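Local coordinates for prolyl endopeptidase (Myxococcus xanthus, PDB 2BKL), which probably hydrolyses oligopeptides on the carboxyl side of proline, and less readily of alanine, as a serine peptidase of the S9A family, at residues A61-T69 / V657-V665; K269-V277 / Y285-P293. All blocks are in the same frame, centred on the assembly; numbering follows the deposited sequence.

In the fold
Prolyl oligopeptidases pair an alpha/beta-hydrolase domain with a beta-propeller, and the contacts belong to different parts of that plan. Contact 1 packs helix 56-67, from before the propeller blades, on helix 657-674 near the C-terminus; contact 2 lies where the chain passes from one blade into the next, at the latter's first hairpin, nested in the loop that contact 1 closes. Their centres are about 42 Å apart, on opposite sides of the chain's centre, with nearest atoms about 28 Å apart. The side chain of Lys274 in contact 2 lies about 11 Å from the bound benzyloxycarbonyl-Ala-Pro. Helix 657-674 begins shortly after His651, a pocket residue and probably the triad histidine with Ser533 and Asp616.

Contact 1: A61-T69 / V657-V665; sequences ARFKELFYT and VAKAIESSV
The ring of Tyr68 lies across Val657, whose CG1 stands nearly over its centre, 3.5 Å from the ring centroid and 13° off the ring normal, a CH-pi contact. It marks one end of a helix-helix packing in the alpha/beta-hydrolase domain: helix 56-67, from the N-terminal part of the chain, runs against the C-terminal helix 657-674 with segment axes 9.5 Å apart and directions 138° apart. Tyr68 is the first residue to leave helical geometry, just before the chain enters the first propeller strand, 71-78.

Phe67 is a knob in a hole formed by Val657, Ala660, Ile661 and Ser664. Its ring goes in edge first: Ser664 OG lies near the ring plane, 3.5 Å from Phe67 CZ, and Ala660 O is also at the edge, beside CE2. Phe67 and Ile661 run alongside in opposing senses, bringing Phe67 CD2 to 3.7 Å from Ile661 CG1, while Phe67 CB rests on the same Val657 methyl that Tyr68 covers. One turn back, Phe63 offers a face instead. Ser664 CB sits over it, displaced toward the rim, 3.8 Å from the centroid, and Val665 CG2 meets the edge in plane. With CG anti to the carbonyl carbon (chi1 -71°), the Phe63 ring reaches the later turn of the partner helix.

Ile661 fills the middle with three carbons: CG1 against Phe67, CG2 3.9 Å from Phe63 CB, and CD1 against the backbone of Lys64. Pro470, from helix 469-473, also touches Phe63. The polar end of Tyr68 belongs to Glu92, which binds its hydroxyl through OE2 and Ala658 N through OE1. Ile661 CD1 comes obliquely to the Tyr68 ring, 3.4 Å from CE2.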
# COMPACT_ATOMS: atom_id res chain seq x y z
N ALA A 61 6.68 26.86 2.00
CA ALA A 61 5.50 27.67 2.34
C ALA A 61 4.29 27.08 1.63
O ALA A 61 3.20 27.04 2.19
CB ALA A 61 5.68 29.14 1.95
N ARG A 62 4.48 26.62 0.40
CA ARG A 62 3.37 26.13 -0.39
C ARG A 62 2.88 24.77 0.15
O ARG A 62 1.67 24.54 0.27
CB ARG A 62 3.77 26.02 -1.87
CG ARG A 62 2.64 25.58 -2.81
CD ARG A 62 1.36 26.42 -2.73
NE ARG A 62 0.39 26.00 -3.74
CZ ARG A 62 -0.93 26.16 -3.63
NH1 ARG A 62 -1.46 26.73 -2.56
NH2 ARG A 62 -1.72 25.74 -4.61
N PHE A 63 3.82 23.90 0.49
CA PHE A 63 3.46 22.60 1.06
C PHE A 63 2.81 22.76 2.44
O PHE A 63 1.94 21.99 2.81
CB PHE A 63 4.66 21.65 1.13
CG PHE A 63 5.13 21.14 -0.22
CD1 PHE A 63 4.23 20.71 -1.17
CD2 PHE A 63 6.47 21.09 -0.51
CE1 PHE A 63 4.67 20.20 -2.40
CE2 PHE A 63 6.92 20.60 -1.75
CZ PHE A 63 6.00 20.17 -2.68
N LYS A 64 3.18 23.80 3.19
CA LYS A 64 2.50 24.06 4.45
C LYS A 64 1.03 24.44 4.23
O LYS A 64 0.14 23.98 4.93
CB LYS A 64 3.25 25.13 5.25
CG LYS A 64 2.85 25.17 6.70
CD LYS A 64 3.69 26.16 7.49
CE LYS A 64 3.08 26.43 8.86
NZ LYS A 64 1.89 27.32 8.74
N GLU A 65 0.76 25.24 3.20
CA GLU A 65 -0.58 25.64 2.83
C GLU A 65 -1.41 24.44 2.36
O GLU A 65 -2.63 24.38 2.57
CB GLU A 65 -0.47 26.73 1.75
CG GLU A 65 -1.74 27.25 1.11
CD GLU A 65 -1.49 28.47 0.22
OE1 GLU A 65 -0.36 28.59 -0.37
OE2 GLU A 65 -2.42 29.31 0.09
N LEU A 66 -0.75 23.46 1.74
CA LEU A 66 -1.45 22.34 1.11
C LEU A 66 -1.60 21.13 2.01
O LEU A 66 -2.61 20.43 1.94
CB LEU A 66 -0.70 21.90 -0.15
CG LEU A 66 -0.74 22.87 -1.33
CD1 LEU A 66 0.22 22.43 -2.39
CD2 LEU A 66 -2.17 23.00 -1.86
N PHE A 67 -0.59 20.81 2.81
CA PHE A 67 -0.56 19.52 3.54
C PHE A 67 -1.34 19.54 4.85
O PHE A 67 -1.74 18.48 5.34
CB PHE A 67 0.87 19.06 3.83
CG PHE A 67 1.63 18.54 2.65
CD1 PHE A 67 1.15 18.64 1.35
CD2 PHE A 67 2.87 18.00 2.86
CE1 PHE A 67 1.90 18.13 0.28
CE2 PHE A 67 3.63 17.50 1.81
CZ PHE A 67 3.15 17.59 0.51
N TYR A 68 -1.49 20.70 5.47
CA TYR A 68 -2.34 20.80 6.66
C TYR A 68 -3.75 21.04 6.17
O TYR A 68 -4.00 22.04 5.50
CB TYR A 68 -1.88 21.92 7.58
CG TYR A 68 -0.59 21.62 8.32
CD1 TYR A 68 -0.58 20.76 9.41
CD2 TYR A 68 0.62 22.22 7.94
CE1 TYR A 68 0.60 20.50 10.11
CE2 TYR A 68 1.80 21.96 8.60
CZ TYR A 68 1.82 21.10 9.68
OH TYR A 68 3.03 20.83 10.33
N THR A 69 -4.65 20.10 6.41
CA THR A 69 -6.02 20.22 5.93
C THR A 69 -7.02 19.93 7.04
O THR A 69 -6.68 19.34 8.08
CB THR A 69 -6.32 19.22 4.80
OG1 THR A 69 -6.36 17.90 5.33
CG2 THR A 69 -5.22 19.19 3.76
N VAL A 657 2.92 15.58 9.76
CA VAL A 657 2.77 16.46 8.61
C VAL A 657 4.02 17.30 8.39
O VAL A 657 4.47 17.48 7.24
CB VAL A 657 1.54 17.37 8.73
CG1 VAL A 657 1.47 18.32 7.52
CG2 VAL A 657 0.28 16.55 8.77
N ALA A 658 4.57 17.86 9.46
CA ALA A 658 5.79 18.66 9.29
C ALA A 658 6.92 17.92 8.61
O ALA A 658 7.69 18.52 7.83
CB ALA A 658 6.27 19.20 10.66
N LYS A 659 7.08 16.63 8.91
CA LYS A 659 8.12 15.82 8.27
C LYS A 659 7.79 15.50 6.82
O LYS A 659 8.68 15.44 5.96
CB LYS A 659 8.38 14.56 9.08
CG LYS A 659 8.99 14.83 10.48
CD LYS A 659 10.21 15.75 10.50
CE LYS A 659 10.80 15.87 11.90
NZ LYS A 659 9.83 16.44 12.89
N ALA A 660 6.52 15.33 6.50
CA ALA A 660 6.09 15.17 5.11
C ALA A 660 6.41 16.41 4.29
O ALA A 660 6.85 16.30 3.15
CB ALA A 660 4.60 14.83 5.06
N ILE A 661 6.22 17.60 4.88
CA ILE A 661 6.58 18.85 4.21
C ILE A 661 8.06 18.82 3.90
O ILE A 661 8.46 19.10 2.77
CB ILE A 661 6.19 20.08 5.06
CG1 ILE A 661 4.68 20.21 5.14
CG2 ILE A 661 6.78 21.35 4.44
CD1 ILE A 661 4.16 21.15 6.22
N GLU A 662 8.89 18.50 4.91
CA GLU A 662 10.35 18.47 4.71
C GLU A 662 10.75 17.48 3.62
O GLU A 662 11.64 17.75 2.81
CB GLU A 662 11.07 18.17 6.02
CG GLU A 662 11.07 19.33 6.99
CD GLU A 662 11.85 19.01 8.25
OE1 GLU A 662 13.08 18.78 8.14
OE2 GLU A 662 11.27 18.99 9.36
N SER A 663 10.07 16.33 3.55
CA SER A 663 10.45 15.32 2.59
C SER A 663 10.11 15.79 1.18
O SER A 663 10.90 15.59 0.26
CB SER A 663 9.76 13.99 2.89
OG SER A 663 10.27 13.47 4.10
N SER A 664 8.96 16.44 1.02
CA SER A 664 8.55 16.94 -0.28
C SER A 664 9.44 18.09 -0.72
O SER A 664 9.75 18.16 -1.89
CB SER A 664 7.07 17.37 -0.27
OG SER A 664 6.25 16.21 -0.16
N VAL A 665 9.83 18.98 0.19
CA VAL A 665 10.75 20.05 -0.14
C VAL A 665 12.05 19.43 -0.69
O VAL A 665 12.60 19.87 -1.69
CB VAL A 665 11.03 21.00 1.07
CG1 VAL A 665 12.14 21.99 0.72
CG2 VAL A 665 9.75 21.74 1.51

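Contact 2: K269-V277 / Y285-P293; sequences KGVGAKYEV and YVLTDEGAP
Tyr275 OH donates a 2.5 Å hydrogen bond to Glu290 OE1, which receives it on its anti lone pair, ring and carboxylate planes 68° apart; Glu290 OE2 forms a salt bridge with Arg307. A phenylalanine in place of Tyr275 would probably cost Glu290 OE1 the phenol donor, leaving the carboxylate to Arg307 and its other partners. Thr288 runs alongside the tyrosine, with OG1 over one ring face, offset toward the rim. That hydroxyl works twice: it donates to Lys274 O at 2.7 Å, tilted from the carbonyl plane, and accepts from Glu290 N at 3.0 Å, an ST turn. Thr288 chi1 of -178° sets OG1 opposite its own N and toward Lys274 O. A weak bond from Asp289 N also reaches this carbonyl. Asp289 OD1 repays the segment, taking Lys274 N at 2.9 Å on its syn side, 31° out of the carboxylate plane.

These bonds extend the hairpin of strands 275-280 and 283-288, the first two of a four-stranded propeller blade. Glu276 and Leu287 form an antiparallel hydrogen-bonded pair, Glu276 N to Leu287 O at 2.9 Å and Leu287 N to Glu276 O at 2.8 Å. Lys274 NZ is bound by the carbonyl of Trp249, a ligand-pocket residue, and Glu276 OE2 by His278 NE2. A water oxygen 2.7 Å from Gly272 O and 3.0 Å from Asp289 O links the segments, and Gly272 O also accepts from Lys491 NZ.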
# COMPACT_ATOMS: atom_id res chain seq x y z
N LYS A 269 -9.80 -25.05 -1.36
CA LYS A 269 -8.35 -25.00 -1.41
C LYS A 269 -8.00 -24.40 -2.76
O LYS A 269 -8.28 -24.99 -3.80
CB LYS A 269 -7.78 -26.42 -1.27
CG LYS A 269 -6.26 -26.52 -1.29
CD LYS A 269 -5.75 -27.55 -0.25
CE LYS A 269 -4.53 -28.32 -0.76
NZ LYS A 269 -3.95 -29.23 0.29
N GLY A 270 -7.46 -23.20 -2.76
CA GLY A 270 -7.18 -22.51 -4.00
C GLY A 270 -5.96 -23.06 -4.72
O GLY A 270 -4.91 -23.29 -4.10
N VAL A 271 -6.13 -23.28 -6.02
CA VAL A 271 -5.07 -23.72 -6.91
C VAL A 271 -5.00 -22.71 -8.03
O VAL A 271 -5.78 -22.74 -8.98
CB VAL A 271 -5.35 -25.14 -7.43
CG1 VAL A 271 -4.19 -25.63 -8.31
CG2 VAL A 271 -5.58 -26.08 -6.27
N GLY A 272 -4.14 -21.72 -7.84
CA GLY A 272 -4.02 -20.63 -8.79
C GLY A 272 -5.26 -19.74 -8.83
O GLY A 272 -5.53 -19.06 -9.83
N ALA A 273 -6.01 -19.73 -7.73
CA ALA A 273 -7.22 -18.90 -7.61
C ALA A 273 -7.36 -18.39 -6.17
O ALA A 273 -6.93 -19.05 -5.22
CB ALA A 273 -8.46 -19.70 -8.00
N LYS A 274 -7.94 -17.20 -6.06
CA LYS A 274 -8.26 -16.56 -4.80
C LYS A 274 -9.74 -16.53 -4.57
O LYS A 274 -10.53 -16.52 -5.52
CB LYS A 274 -7.75 -15.12 -4.76
CG LYS A 274 -6.28 -15.01 -4.80
CD LYS A 274 -5.83 -13.54 -4.82
CE LYS A 274 -6.05 -12.95 -6.19
NZ LYS A 274 -5.53 -11.57 -6.28
N TYR A 275 -10.10 -16.47 -3.29
CA TYR A 275 -11.48 -16.51 -2.84
C TYR A 275 -11.64 -15.62 -1.62
O TYR A 275 -10.92 -15.79 -0.64
CB TYR A 275 -11.92 -17.92 -2.46
CG TYR A 275 -11.70 -18.94 -3.52
CD1 TYR A 275 -10.44 -19.51 -3.71
CD2 TYR A 275 -12.75 -19.38 -4.31
CE1 TYR A 275 -10.24 -20.48 -4.72
CE2 TYR A 275 -12.56 -20.33 -5.30
CZ TYR A 275 -11.29 -20.88 -5.51
OH TYR A 275 -11.09 -21.83 -6.49
N GLU A 276 -12.61 -14.71 -1.65
CA GLU A 276 -12.97 -13.87 -0.51
C GLU A 276 -14.44 -14.09 -0.23
O GLU A 276 -15.25 -14.11 -1.16
CB GLU A 276 -12.73 -12.41 -0.87
CG GLU A 276 -13.05 -11.42 0.24
CD GLU A 276 -13.00 -9.99 -0.22
OE1 GLU A 276 -12.19 -9.66 -1.12
OE2 GLU A 276 -13.76 -9.16 0.32
N VAL A 277 -14.81 -14.27 1.03
CA VAL A 277 -16.15 -14.66 1.40
C VAL A 277 -16.80 -13.67 2.38
O VAL A 277 -16.14 -13.19 3.33
CB VAL A 277 -16.18 -16.05 2.06
CG1 VAL A 277 -17.62 -16.52 2.24
CG2 VAL A 277 -15.38 -17.01 1.27
N TYR A 285 -21.31 -15.33 0.15
CA TYR A 285 -21.05 -14.65 -1.12
C TYR A 285 -19.55 -14.71 -1.37
O TYR A 285 -18.78 -14.18 -0.61
CB TYR A 285 -21.60 -13.21 -1.10
CG TYR A 285 -23.10 -13.24 -0.88
CD1 TYR A 285 -23.62 -13.24 0.40
CD2 TYR A 285 -23.97 -13.36 -1.95
CE1 TYR A 285 -24.99 -13.36 0.62
CE2 TYR A 285 -25.36 -13.48 -1.74
CZ TYR A 285 -25.85 -13.47 -0.45
OH TYR A 285 -27.19 -13.62 -0.24
N VAL A 286 -19.16 -15.40 -2.43
CA VAL A 286 -17.77 -15.73 -2.68
C VAL A 286 -17.31 -14.99 -3.93
O VAL A 286 -17.81 -15.27 -5.02
CB VAL A 286 -17.56 -17.25 -2.88
CG1 VAL A 286 -16.11 -17.57 -3.18
CG2 VAL A 286 -18.03 -18.02 -1.68
N LEU A 287 -16.36 -14.09 -3.75
CA LEU A 287 -15.73 -13.37 -4.85
C LEU A 287 -14.48 -14.11 -5.24
O LEU A 287 -13.61 -14.35 -4.39
CB LEU A 287 -15.37 -11.94 -4.41
CG LEU A 287 -14.52 -11.12 -5.37
CD1 LEU A 287 -15.24 -10.81 -6.68
CD2 LEU A 287 -14.07 -9.83 -4.66
N THR A 288 -14.35 -14.49 -6.50
CA THR A 288 -13.23 -15.33 -6.93
C THR A 288 -12.81 -15.13 -8.36
O THR A 288 -13.62 -14.72 -9.22
CB THR A 288 -13.61 -16.82 -6.67
OG1 THR A 288 -12.52 -17.67 -7.02
CG2 THR A 288 -14.75 -17.26 -7.54
N ASP A 289 -11.54 -15.42 -8.63
CA ASP A 289 -11.02 -15.49 -9.99
C ASP A 289 -10.97 -16.92 -10.55
O ASP A 289 -10.47 -17.14 -11.65
CB ASP A 289 -9.68 -14.74 -10.16
CG ASP A 289 -8.61 -15.24 -9.28
OD1 ASP A 289 -8.75 -16.37 -8.75
OD2 ASP A 289 -7.54 -14.58 -9.10
N GLU A 290 -11.52 -17.88 -9.82
CA GLU A 290 -11.60 -19.24 -10.34
C GLU A 290 -12.41 -19.28 -11.62
O GLU A 290 -13.59 -18.90 -11.62
CB GLU A 290 -12.18 -20.18 -9.29
CG GLU A 290 -11.99 -21.66 -9.64
CD GLU A 290 -13.05 -22.54 -9.04
OE1 GLU A 290 -13.06 -22.74 -7.80
OE2 GLU A 290 -13.87 -23.08 -9.83
N GLY A 291 -11.77 -19.70 -12.71
CA GLY A 291 -12.38 -19.71 -14.03
C GLY A 291 -12.88 -18.36 -14.50
O GLY A 291 -13.78 -18.30 -15.32
N ALA A 292 -12.26 -17.28 -14.03
CA ALA A 292 -12.72 -15.93 -14.30
C ALA A 292 -11.62 -14.94 -13.93
O ALA A 292 -11.58 -14.41 -12.85
CB ALA A 292 -14.00 -15.64 -13.49
N PRO A 293 -10.67 -14.72 -14.83
CA PRO A 293 -9.55 -13.80 -14.57
C PRO A 293 -9.95 -12.40 -14.09
O PRO A 293 -9.24 -11.87 -13.26
CB PRO A 293 -8.85 -13.73 -15.92
CG PRO A 293 -9.12 -15.07 -16.54
CD PRO A 293 -10.54 -15.40 -16.12
O HOH W 1 -7.82 -18.34 -11.16